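Local coordinates for pumilio homolog 23 (Arabidopsis thaliana, PDB 5WZJ), which binds 18S rRNA in a sequence-specific way through Pumilio repeats packed into a right-handed superhelix, and probably regulates translation and mRNA stability, at residues Phe315-Asp320 / Phe325-Leu330; Ile342-Leu347 / Glu377-Glu382; Pro349-Leu354 / Gly361-Leu366. One frame throughout, in Å; residues are numbered along the deposited sequence.

Interaction 1. Residues Phe315-Asp320 / Phe325-Leu330; sequences FELSVD and FVIQAL. With nucleotides of chain B.
Ile327 packs on Leu317 and Ser318 in a small buried apolar contact that joins two successive helices of Pumilio repeat 6, helix 314-318 and the RNA-facing helix 323-332. The branches of Ile327 divide the work: CG1 lies 3.6 Å from Leu317 CB, while CG2 comes to 3.3 Å from Ser318 OG. Leu317 and Ile327 meet at about a right angle, and Phe310 of helix 299-310 packs on both. With chi1 at -64°, Ser318 OG folds back beside its own backbone N and bonds to Leu314 O, one turn earlier, so this hydroxyl can sit against a methyl with its polar need met inside its own helix.

Other faces of helix 323-332 read RNA, in the manner of PUF repeats, where an asparagine and a glutamine four residues apart recognise uracil and the residue after the asparagine packs against bases. The matching positions here are Asn324, Phe325 and Gln328; the bonds to U5 of chain B described here come from Gln328, which uses both ends of its amide: N3 of U5 donates to OE1 of Gln328 at 2.7 Å in an almost straight bond (172°), and NE2 of Gln328 gives a more bent one (148°) to O2 of U5 at 3.2 Å. The same NE2 has a weak bond to Asn324 OD1, consistent with the way round the amide lies. Phe325 offers one ring face to G7 of chain B, whose C6 sits 3.4 Å above the ring centre, and its edge faces the ribose O2' of U5 in the ring plane.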
loop_
_atom_site.group_PDB
_atom_site.type_symbol
_atom_site.label_atom_id
_atom_site.label_comp_id
_atom_site.label_asym_id
_atom_site.label_seq_id
_atom_site.Cartn_x
_atom_site.Cartn_y
_atom_site.Cartn_z
ATOM N N PHE A 315 23.073 -8.657 1.429
ATOM C CA PHE A 315 22.803 -9.496 0.267
ATOM C C PHE A 315 22.158 -10.809 0.681
ATOM O O PHE A 315 21.208 -11.265 0.034
ATOM C CB PHE A 315 24.077 -9.756 -0.545
ATOM C CG PHE A 315 23.848 -10.670 -1.720
ATOM C CD1 PHE A 315 23.071 -10.256 -2.784
ATOM C CD2 PHE A 315 24.353 -11.959 -1.726
ATOM C CE1 PHE A 315 22.818 -11.096 -3.852
ATOM C CE2 PHE A 315 24.110 -12.808 -2.799
ATOM C CZ PHE A 315 23.346 -12.368 -3.867
ATOM N N GLU A 316 22.646 -11.424 1.765
ATOM C CA GLU A 316 22.033 -12.664 2.240
ATOM C C GLU A 316 20.548 -12.470 2.524
ATOM O O GLU A 316 19.723 -13.323 2.170
ATOM C CB GLU A 316 22.740 -13.178 3.495
ATOM C CG GLU A 316 22.121 -14.474 4.019
ATOM C CD GLU A 316 22.665 -14.902 5.375
ATOM O OE1 GLU A 316 23.749 -14.416 5.774
ATOM O OE2 GLU A 316 21.997 -15.722 6.047
ATOM N N LEU A 317 20.187 -11.347 3.157
ATOM C CA LEU A 317 18.780 -11.093 3.453
ATOM C C LEU A 317 17.992 -10.757 2.188
ATOM O O LEU A 317 16.801 -11.093 2.084
ATOM C CB LEU A 317 18.666 -9.976 4.498
ATOM C CG LEU A 317 19.239 -10.333 5.880
ATOM C CD1 LEU A 317 19.300 -9.117 6.793
ATOM C CD2 LEU A 317 18.455 -11.470 6.558
ATOM N N SER A 318 18.648 -10.152 1.198
ATOM C CA SER A 318 17.985 -9.793 -0.052
ATOM C C SER A 318 17.640 -11.000 -0.913
ATOM O O SER A 318 16.767 -10.892 -1.778
ATOM C CB SER A 318 18.857 -8.831 -0.853
ATOM O OG SER A 318 19.022 -7.612 -0.160
ATOM N N VAL A 319 18.297 -12.148 -0.716
ATOM C CA VAL A 319 17.931 -13.327 -1.497
ATOM C C VAL A 319 16.898 -14.186 -0.792
ATOM O O VAL A 319 16.419 -15.170 -1.374
ATOM C CB VAL A 319 19.164 -14.181 -1.866
ATOM C CG1 VAL A 319 20.152 -13.352 -2.658
ATOM C CG2 VAL A 319 19.823 -14.769 -0.630
ATOM N N ASP A 320 16.513 -13.831 0.430
ATOM C CA ASP A 320 15.501 -14.604 1.130
ATOM C C ASP A 320 14.099 -14.150 0.741
ATOM O O ASP A 320 13.821 -12.949 0.630
ATOM C CB ASP A 320 15.682 -14.495 2.639
ATOM C CG ASP A 320 14.606 -15.235 3.388
ATOM O OD1 ASP A 320 14.665 -16.479 3.386
ATOM O OD2 ASP A 320 13.692 -14.579 3.945
ATOM N N PHE A 325 12.004 -8.211 1.631
ATOM C CA PHE A 325 11.100 -7.078 1.818
ATOM C C PHE A 325 11.518 -6.216 3.002
ATOM O O PHE A 325 11.274 -5.003 2.993
ATOM C CB PHE A 325 9.667 -7.571 1.980
ATOM C CG PHE A 325 9.116 -8.205 0.738
ATOM C CD1 PHE A 325 8.601 -7.418 -0.288
ATOM C CD2 PHE A 325 9.139 -9.588 0.584
ATOM C CE1 PHE A 325 8.096 -7.994 -1.439
ATOM C CE2 PHE A 325 8.656 -10.174 -0.572
ATOM C CZ PHE A 325 8.117 -9.377 -1.584
ATOM N N VAL A 326 12.160 -6.813 4.016
ATOM C CA VAL A 326 12.754 -6.011 5.080
ATOM C C VAL A 326 13.881 -5.152 4.526
ATOM O O VAL A 326 14.022 -3.977 4.890
ATOM C CB VAL A 326 13.257 -6.905 6.228
ATOM C CG1 VAL A 326 13.788 -6.034 7.370
ATOM C CG2 VAL A 326 12.142 -7.817 6.741
ATOM N N ILE A 327 14.706 -5.722 3.648
ATOM C CA ILE A 327 15.784 -4.939 3.055
ATOM C C ILE A 327 15.204 -3.796 2.226
ATOM O O ILE A 327 15.723 -2.673 2.241
ATOM C CB ILE A 327 16.710 -5.853 2.229
ATOM C CG1 ILE A 327 17.351 -6.906 3.133
ATOM C CG2 ILE A 327 17.801 -5.033 1.526
ATOM C CD1 ILE A 327 18.033 -6.301 4.396
ATOM N N GLN A 328 14.096 -4.051 1.524
ATOM C CA GLN A 328 13.452 -2.983 0.768
ATOM C C GLN A 328 13.024 -1.841 1.681
ATOM O O GLN A 328 13.225 -0.663 1.355
ATOM C CB GLN A 328 12.250 -3.527 0.005
ATOM C CG GLN A 328 12.599 -4.370 -1.223
ATOM C CD GLN A 328 11.346 -4.825 -1.945
ATOM O OE1 GLN A 328 10.375 -4.068 -2.051
ATOM N NE2 GLN A 328 11.344 -6.070 -2.425
ATOM N N ALA A 329 12.423 -2.173 2.829
ATOM C CA ALA A 329 12.060 -1.141 3.799
ATOM C C ALA A 329 13.299 -0.452 4.356
ATOM O O ALA A 329 13.321 0.774 4.505
ATOM C CB ALA A 329 11.221 -1.754 4.932
ATOM N N LEU A 330 14.341 -1.220 4.672
ATOM C CA LEU A 330 15.569 -0.611 5.184
ATOM C C LEU A 330 16.156 0.375 4.179
ATOM O O LEU A 330 16.498 1.512 4.527
ATOM C CB LEU A 330 16.595 -1.690 5.513
ATOM C CG LEU A 330 17.949 -1.187 6.032
ATOM C CD1 LEU A 330 17.905 -0.900 7.532
ATOM C CD2 LEU A 330 18.997 -2.224 5.745
ATOM P P G B 7 4.993 -15.010 -3.759
ATOM O OP1 G B 7 4.931 -16.431 -4.170
ATOM O OP2 G B 7 3.899 -14.037 -3.979
ATOM O "O5'" G B 7 5.204 -14.957 -2.179
ATOM C "C5'" G B 7 6.117 -15.830 -1.540
ATOM C "C4'" G B 7 6.214 -15.531 -0.064
ATOM O "O4'" G B 7 7.017 -14.343 0.164
ATOM C "C3'" G B 7 4.906 -15.213 0.636
ATOM O "O3'" G B 7 4.131 -16.368 0.893
ATOM C "C2'" G B 7 5.384 -14.486 1.888
ATOM O "O2'" G B 7 5.866 -15.414 2.844
ATOM C "C1'" G B 7 6.578 -13.691 1.338
ATOM N N9 G B 7 6.180 -12.316 1.005
ATOM C C8 G B 7 5.461 -11.896 -0.091
ATOM N N7 G B 7 5.230 -10.616 -0.071
ATOM C C5 G B 7 5.813 -10.165 1.106
ATOM C C6 G B 7 5.884 -8.864 1.666
ATOM O O6 G B 7 5.423 -7.819 1.205
ATOM N N1 G B 7 6.577 -8.836 2.871
ATOM C C2 G B 7 7.119 -9.947 3.467
ATOM N N2 G B 7 7.743 -9.741 4.636
ATOM N N3 G B 7 7.056 -11.170 2.957
ATOM C C4 G B 7 6.396 -11.207 1.786
ATOM P P U B 5 1.728 -6.044 -6.623
ATOM O OP1 U B 5 1.132 -6.991 -7.595
ATOM O OP2 U B 5 1.309 -6.009 -5.200
ATOM O "O5'" U B 5 3.311 -6.229 -6.649
ATOM C "C5'" U B 5 4.018 -6.229 -7.883
ATOM C "C4'" U B 5 5.368 -6.883 -7.740
ATOM O "O4'" U B 5 6.216 -6.044 -6.909
ATOM C "C3'" U B 5 5.347 -8.254 -7.073
ATOM O "O3'" U B 5 6.413 -9.025 -7.602
ATOM C "C2'" U B 5 5.647 -7.918 -5.613
ATOM O "O2'" U B 5 6.188 -8.985 -4.866
ATOM C "C1'" U B 5 6.641 -6.770 -5.768
ATOM N N1 U B 5 6.676 -5.832 -4.638
ATOM C C2 U B 5 7.911 -5.588 -4.070
ATOM O O2 U B 5 8.925 -6.135 -4.453
ATOM N N3 U B 5 7.917 -4.694 -3.031
ATOM C C4 U B 5 6.825 -4.028 -2.519
ATOM O O4 U B 5 7.004 -3.256 -1.583
ATOM C C5 U B 5 5.579 -4.320 -3.161
ATOM C C6 U B 5 5.543 -5.190 -4.185
ATOM P P U B 6 6.140 -10.318 -8.506
ATOM O OP1 U B 6 7.335 -10.474 -9.372
ATOM O OP2 U B 6 4.797 -10.237 -9.109
ATOM O "O5'" U B 6 6.098 -11.493 -7.434
ATOM C "C5'" U B 6 6.567 -12.802 -7.720
ATOM C "C4'" U B 6 7.131 -13.445 -6.478
ATOM O "O4'" U B 6 8.426 -12.850 -6.195
ATOM C "C3'" U B 6 6.282 -13.245 -5.216
ATOM O "O3'" U B 6 6.351 -14.406 -4.383
ATOM C "C2'" U B 6 6.965 -12.064 -4.524
ATOM O "O2'" U B 6 6.781 -12.021 -3.124
ATOM C "C1'" U B 6 8.430 -12.298 -4.887
ATOM N N1 U B 6 9.266 -11.084 -4.911
ATOM C C2 U B 6 10.222 -10.933 -3.918
ATOM O O2 U B 6 10.379 -11.751 -3.020
ATOM N N3 U B 6 10.981 -9.789 -4.006
ATOM C C4 U B 6 10.897 -8.809 -4.978
ATOM O O4 U B 6 11.657 -7.833 -4.937
ATOM C C5 U B 6 9.890 -9.042 -5.973
ATOM C C6 U B 6 9.123 -10.140 -5.906
#

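Interaction 2. Residues Ile342-Leu347 / Glu377-Glu382; sequences IMWEEL and ENKCCE
A chi1 of -171° swings the indole of Trp344 out from helix 337-347 toward helix 377-388, where the extended chain of Lys379 lies across it. The lysine runs extended as far as CE, and chi4 (-82°) then turns NZ, which ends near the rim of the indole, 4.2 Å from Trp344 CH2. The two side chains cross at about a right angle, so successive methylenes meet different parts of the ring system. Lys379 CB sits over the NE1-CE2-CZ2 margin of the indole, 3.6 Å from Trp344 NE1, whereas Lys379 CD stands 4.0 Å from the centroid of the six-membered ring and only 14° off its normal, a CH-pi contact over the face. Cys380, one residue on, brings SG to 3.8 Å from Trp344 CD1; its sulfur approaches the five-membered ring obliquely.

This is packing between helix 337-347, in Pumilio repeat 6, and helix 377-388, away from the RNA: the nearest atom of the contact is about 11 Å from the bound nucleic acid. His376, just ahead of helix 377-388, also meets the indole with its ring inclined to it. Replacing Trp344 by alanine removes the flat surface under the Lys379 methylenes, and would probably open a gap between the helices and let the lysine chain swing.

Trp344 NE1 is buried here without a hydrogen-bonding partner in the model; Lys379 O, at 3.8 Å, is too far to serve. The contact therefore rests on CH-pi, sulfur-aromatic and apolar contact, with the charged end of the chain carried by an exposed residue.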
loop_
_atom_site.group_PDB
_atom_site.type_symbol
_atom_site.label_atom_id
_atom_site.label_comp_id
_atom_site.label_asym_id
_atom_site.label_seq_id
_atom_site.Cartn_x
_atom_site.Cartn_y
_atom_site.Cartn_z
ATOM N N ILE A 342 27.359 2.197 2.026
ATOM C CA ILE A 342 27.408 0.828 2.534
ATOM C C ILE A 342 26.431 -0.054 1.768
ATOM O O ILE A 342 26.759 -1.181 1.380
ATOM C CB ILE A 342 27.140 0.810 4.050
ATOM C CG1 ILE A 342 28.352 1.369 4.794
ATOM C CG2 ILE A 342 26.826 -0.593 4.521
ATOM C CD1 ILE A 342 28.048 1.849 6.193
ATOM N N MET A 343 25.229 0.455 1.503
ATOM C CA MET A 343 24.261 -0.351 0.771
ATOM C C MET A 343 24.733 -0.613 -0.655
ATOM O O MET A 343 24.547 -1.714 -1.183
ATOM C CB MET A 343 22.893 0.331 0.781
ATOM C CG MET A 343 22.278 0.439 2.187
ATOM S SD MET A 343 20.606 1.091 2.128
ATOM C CE MET A 343 20.876 2.684 1.345
ATOM N N TRP A 344 25.353 0.378 -1.294
ATOM C CA TRP A 344 25.801 0.170 -2.666
ATOM C C TRP A 344 26.910 -0.872 -2.729
ATOM O O TRP A 344 26.908 -1.735 -3.613
ATOM C CB TRP A 344 26.259 1.493 -3.282
ATOM C CG TRP A 344 26.535 1.400 -4.748
ATOM C CD1 TRP A 344 25.625 1.452 -5.767
ATOM C CD2 TRP A 344 27.814 1.245 -5.360
ATOM N NE1 TRP A 344 26.264 1.334 -6.982
ATOM C CE2 TRP A 344 27.610 1.202 -6.756
ATOM C CE3 TRP A 344 29.113 1.132 -4.862
ATOM C CZ2 TRP A 344 28.658 1.053 -7.654
ATOM C CZ3 TRP A 344 30.148 0.987 -5.750
ATOM C CH2 TRP A 344 29.919 0.947 -7.134
ATOM N N GLU A 345 27.846 -0.833 -1.781
ATOM C CA GLU A 345 28.944 -1.797 -1.788
ATOM C C GLU A 345 28.444 -3.227 -1.591
ATOM O O GLU A 345 28.944 -4.158 -2.236
ATOM C CB GLU A 345 29.966 -1.440 -0.711
ATOM C CG GLU A 345 30.803 -0.212 -1.034
ATOM C CD GLU A 345 31.648 0.246 0.148
ATOM O OE1 GLU A 345 31.811 -0.541 1.109
ATOM O OE2 GLU A 345 32.138 1.397 0.119
ATOM N N GLU A 346 27.464 -3.430 -0.704
ATOM C CA GLU A 346 27.037 -4.797 -0.423
ATOM C C GLU A 346 26.153 -5.364 -1.528
ATOM O O GLU A 346 26.147 -6.584 -1.740
ATOM C CB GLU A 346 26.301 -4.874 0.924
ATOM C CG GLU A 346 27.141 -4.519 2.164
ATOM C CD GLU A 346 26.482 -4.974 3.479
ATOM O OE1 GLU A 346 25.866 -6.061 3.486
ATOM O OE2 GLU A 346 26.569 -4.249 4.503
ATOM N N LEU A 347 25.402 -4.519 -2.231
ATOM C CA LEU A 347 24.327 -4.977 -3.114
ATOM C C LEU A 347 24.554 -4.706 -4.597
ATOM O O LEU A 347 24.128 -5.511 -5.437
ATOM C CB LEU A 347 22.999 -4.322 -2.703
ATOM C CG LEU A 347 22.471 -4.674 -1.313
ATOM C CD1 LEU A 347 21.278 -3.793 -0.964
ATOM C CD2 LEU A 347 22.106 -6.146 -1.254
ATOM N N GLU A 377 23.884 8.123 -7.646
ATOM C CA GLU A 377 22.858 8.072 -8.685
ATOM C C GLU A 377 23.403 7.439 -9.961
ATOM O O GLU A 377 22.842 6.467 -10.483
ATOM C CB GLU A 377 22.334 9.477 -8.978
ATOM C CG GLU A 377 21.796 10.227 -7.784
ATOM C CD GLU A 377 22.728 11.337 -7.351
ATOM O OE1 GLU A 377 23.939 11.071 -7.170
ATOM O OE2 GLU A 377 22.251 12.481 -7.206
ATOM N N ASN A 378 24.504 7.985 -10.477
ATOM C CA ASN A 378 25.074 7.452 -11.708
ATOM C C ASN A 378 25.539 6.019 -11.512
ATOM O O ASN A 378 25.338 5.168 -12.387
ATOM C CB ASN A 378 26.225 8.342 -12.186
ATOM C CG ASN A 378 26.608 8.071 -13.625
ATOM O OD1 ASN A 378 25.811 8.285 -14.542
ATOM N ND2 ASN A 378 27.831 7.605 -13.835
ATOM N N LYS A 379 26.145 5.725 -10.356
ATOM C CA LYS A 379 26.599 4.360 -10.092
ATOM C C LYS A 379 25.436 3.369 -10.091
ATOM O O LYS A 379 25.578 2.235 -10.562
ATOM C CB LYS A 379 27.350 4.307 -8.757
ATOM C CG LYS A 379 28.799 4.787 -8.830
ATOM C CD LYS A 379 29.377 4.902 -7.424
ATOM C CE LYS A 379 30.735 5.586 -7.413
ATOM N NZ LYS A 379 31.820 4.635 -7.743
ATOM N N CYS A 380 24.283 3.768 -9.541
ATOM C CA CYS A 380 23.128 2.874 -9.533
ATOM C C CYS A 380 22.587 2.647 -10.942
ATOM O O CYS A 380 22.279 1.511 -11.326
ATOM C CB CYS A 380 22.035 3.438 -8.626
ATOM S SG CYS A 380 22.411 3.188 -6.862
ATOM N N CYS A 381 22.439 3.719 -11.717
ATOM C CA CYS A 381 21.933 3.579 -13.084
ATOM C C CYS A 381 22.858 2.707 -13.930
ATOM O O CYS A 381 22.392 1.846 -14.688
ATOM C CB CYS A 381 21.776 4.954 -13.725
ATOM S SG CYS A 381 20.544 6.032 -12.946
ATOM N N GLU A 382 24.174 2.902 -13.801
ATOM C CA GLU A 382 25.112 2.119 -14.605
ATOM C C GLU A 382 25.170 0.677 -14.136
ATOM O O GLU A 382 25.300 -0.235 -14.957
ATOM C CB GLU A 382 26.511 2.744 -14.577
ATOM C CG GLU A 382 26.613 4.038 -15.395
ATOM C CD GLU A 382 26.262 3.829 -16.865
ATOM O OE1 GLU A 382 26.587 2.738 -17.403
ATOM O OE2 GLU A 382 25.647 4.747 -17.465
#

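Interaction 3. Residues Pro349-Leu354 / Gly361-Leu366; sequences PRFKDL and GVVASL. With nucleotides of chain B.
From CB outward, Phe351 reaches across to Val363 and Leu366, joining helix 351-356 to helix 360-373. CB and CG act as the stem, and a chi1 of -92°, away from the usual staggered positions, turns the ring against the side chains of helix 360-373. Past the stem, CD1 of Phe351 meets CG2 of Val363 at 3.9 Å, while CD2 and CE2 lie beneath the other valine methyl. That methyl, Val363 CG1, stands over the middle of the ring, 3.9 Å from the Phe351 centroid and 10° off the normal, in a CH-pi contact. At the far end, CE1 and CZ meet Leu366 CD2 edge-on, with CE1 the nearer at 3.8 Å.

Leu354, one turn along, extends the same apolar seam: its CB packs on Val363 CG2 and its CD1 lies 4.0 Å from Val362 CG1. The seam is part of the all-helical core of the NOP9-like PUF repeat domain, and the start of helix 360-373 also touches RNA. Gly361 N donates to O4 of U6 of chain B at 2.7 Å, in a bond bent to 135°; a beta carbon here would probably come too close to that oxygen. Gly361 O is itself gripped twice, by Ser365 N and by Ser365 OG (2.9 Å from Gly361 O), which arrive from opposite faces of its carbonyl plane.

Ala383 and Ala387 of helix 377-388 pack on Phe351, Phe315 and Ser318 of helix 314-318 press on Leu354, and Ile331 of helix 323-332 touches both Val362 and Ser365, so the pair sits between helices on two flanks.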
loop_
_atom_site.group_PDB
_atom_site.type_symbol
_atom_site.label_atom_id
_atom_site.label_comp_id
_atom_site.label_asym_id
_atom_site.label_seq_id
_atom_site.Cartn_x
_atom_site.Cartn_y
_atom_site.Cartn_z
ATOM N N PRO A 349 27.211 -4.818 -6.689
ATOM C CA PRO A 349 27.873 -5.905 -7.431
ATOM C C PRO A 349 26.977 -7.104 -7.708
ATOM O O PRO A 349 27.308 -7.940 -8.554
ATOM C CB PRO A 349 29.027 -6.316 -6.505
ATOM C CG PRO A 349 29.269 -5.139 -5.643
ATOM C CD PRO A 349 27.957 -4.456 -5.467
ATOM N N ARG A 350 25.854 -7.216 -6.993
ATOM C CA ARG A 350 24.972 -8.374 -7.102
ATOM C C ARG A 350 23.614 -8.021 -7.689
ATOM O O ARG A 350 22.649 -8.767 -7.488
ATOM C CB ARG A 350 24.790 -9.028 -5.733
ATOM C CG ARG A 350 26.077 -9.244 -4.972
ATOM C CD ARG A 350 26.915 -10.330 -5.618
ATOM N NE ARG A 350 26.816 -11.599 -4.903
ATOM C CZ ARG A 350 27.349 -11.825 -3.703
ATOM N NH1 ARG A 350 28.003 -10.861 -3.060
ATOM N NH2 ARG A 350 27.221 -13.017 -3.139
ATOM N N PHE A 351 23.516 -6.888 -8.394
ATOM C CA PHE A 351 22.269 -6.533 -9.067
ATOM C C PHE A 351 21.810 -7.657 -9.981
ATOM O O PHE A 351 20.615 -7.963 -10.054
ATOM C CB PHE A 351 22.446 -5.255 -9.886
ATOM C CG PHE A 351 22.097 -3.989 -9.155
ATOM C CD1 PHE A 351 21.889 -3.981 -7.786
ATOM C CD2 PHE A 351 21.961 -2.798 -9.857
ATOM C CE1 PHE A 351 21.570 -2.806 -7.132
ATOM C CE2 PHE A 351 21.641 -1.621 -9.208
ATOM C CZ PHE A 351 21.449 -1.624 -7.842
ATOM N N LYS A 352 22.750 -8.278 -10.694
ATOM C CA LYS A 352 22.381 -9.334 -11.630
ATOM C C LYS A 352 21.766 -10.515 -10.892
ATOM O O LYS A 352 20.696 -11.005 -11.270
ATOM C CB LYS A 352 23.609 -9.781 -12.430
ATOM C CG LYS A 352 23.301 -10.783 -13.546
ATOM C CD LYS A 352 24.591 -11.347 -14.165
ATOM C CE LYS A 352 24.376 -11.817 -15.599
ATOM N NZ LYS A 352 23.115 -12.595 -15.766
ATOM N N ASP A 353 22.442 -10.987 -9.841
ATOM C CA ASP A 353 21.899 -12.044 -8.992
ATOM C C ASP A 353 20.487 -11.708 -8.535
ATOM O O ASP A 353 19.569 -12.529 -8.647
ATOM C CB ASP A 353 22.794 -12.247 -7.771
ATOM C CG ASP A 353 24.253 -12.419 -8.134
ATOM O OD1 ASP A 353 24.917 -11.413 -8.467
ATOM O OD2 ASP A 353 24.734 -13.559 -8.064
ATOM N N LEU A 354 20.302 -10.493 -8.018
ATOM C CA LEU A 354 18.999 -10.111 -7.486
ATOM C C LEU A 354 17.925 -10.173 -8.565
ATOM O O LEU A 354 16.830 -10.697 -8.329
ATOM C CB LEU A 354 19.081 -8.714 -6.868
ATOM C CG LEU A 354 19.918 -8.597 -5.585
ATOM C CD1 LEU A 354 20.087 -7.141 -5.167
ATOM C CD2 LEU A 354 19.283 -9.390 -4.455
ATOM N N GLY A 361 12.547 -5.819 -6.561
ATOM C CA GLY A 361 12.146 -4.746 -5.665
ATOM C C GLY A 361 13.294 -4.215 -4.825
ATOM O O GLY A 361 13.316 -3.032 -4.469
ATOM N N VAL A 362 14.264 -5.070 -4.500
ATOM C CA VAL A 362 15.452 -4.593 -3.792
ATOM C C VAL A 362 16.214 -3.612 -4.671
ATOM O O VAL A 362 16.629 -2.537 -4.226
ATOM C CB VAL A 362 16.350 -5.772 -3.369
ATOM C CG1 VAL A 362 17.621 -5.252 -2.687
ATOM C CG2 VAL A 362 15.594 -6.736 -2.458
ATOM N N VAL A 363 16.408 -3.980 -5.941
ATOM C CA VAL A 363 17.095 -3.106 -6.889
ATOM C C VAL A 363 16.334 -1.797 -7.046
ATOM O O VAL A 363 16.916 -0.709 -6.979
ATOM C CB VAL A 363 17.273 -3.825 -8.242
ATOM C CG1 VAL A 363 17.906 -2.887 -9.260
ATOM C CG2 VAL A 363 18.136 -5.061 -8.067
ATOM N N ALA A 364 15.015 -1.888 -7.255
ATOM C CA ALA A 364 14.187 -0.690 -7.382
ATOM C C ALA A 364 14.321 0.218 -6.165
ATOM O O ALA A 364 14.398 1.442 -6.298
ATOM C CB ALA A 364 12.718 -1.092 -7.571
ATOM N N SER A 365 14.332 -0.361 -4.964
ATOM C CA SER A 365 14.424 0.472 -3.771
ATOM C C SER A 365 15.757 1.202 -3.713
ATOM O O SER A 365 15.806 2.380 -3.347
ATOM C CB SER A 365 14.224 -0.379 -2.509
ATOM O OG SER A 365 12.934 -0.971 -2.501
ATOM N N LEU A 366 16.853 0.514 -4.039
ATOM C CA LEU A 366 18.162 1.156 -3.948
ATOM C C LEU A 366 18.288 2.285 -4.963
ATOM O O LEU A 366 18.763 3.381 -4.634
ATOM C CB LEU A 366 19.270 0.121 -4.142
ATOM C CG LEU A 366 20.675 0.603 -3.801
ATOM C CD1 LEU A 366 20.762 1.019 -2.333
ATOM C CD2 LEU A 366 21.729 -0.465 -4.126
ATOM P P U B 6 6.140 -10.318 -8.506
ATOM O OP1 U B 6 7.335 -10.474 -9.372
ATOM O OP2 U B 6 4.797 -10.237 -9.109
ATOM O "O5'" U B 6 6.098 -11.493 -7.434
ATOM C "C5'" U B 6 6.567 -12.802 -7.720
ATOM C "C4'" U B 6 7.131 -13.445 -6.478
ATOM O "O4'" U B 6 8.426 -12.850 -6.195
ATOM C "C3'" U B 6 6.282 -13.245 -5.216
ATOM O "O3'" U B 6 6.351 -14.406 -4.383
ATOM C "C2'" U B 6 6.965 -12.064 -4.524
ATOM O "O2'" U B 6 6.781 -12.021 -3.124
ATOM C "C1'" U B 6 8.430 -12.298 -4.887
ATOM N N1 U B 6 9.266 -11.084 -4.911
ATOM C C2 U B 6 10.222 -10.933 -3.918
ATOM O O2 U B 6 10.379 -11.751 -3.020
ATOM N N3 U B 6 10.981 -9.789 -4.006
ATOM C C4 U B 6 10.897 -8.809 -4.978
ATOM O O4 U B 6 11.657 -7.833 -4.937
ATOM C C5 U B 6 9.890 -9.042 -5.973
ATOM C C6 U B 6 9.123 -10.140 -5.906
#

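Overall arrangement
Interaction 3 lies between the other two, its centre 10 Å from that of interaction 1 and 9 Å from that of interaction 2, whereas those two are 15 Å apart. Toward interaction 1, Ser318 CB meets Leu354 CD2 at 3.7 Å, and Arg350 makes a cation-pi contact with Phe315. Toward interaction 2, Met343 CB touches Leu366 CD1 at 3.8 Å. Interactions 1 and 2 touch directly as well, Leu347 CD2 lying 3.6 Å from Ser318 OG. Interactions 1 and 3 share the RNA: Gln328 NE2 and Gly361 N both approach O4 of U6 of chain B. The 342-347/377-382 pair belongs instead to the helical packing behind that surface.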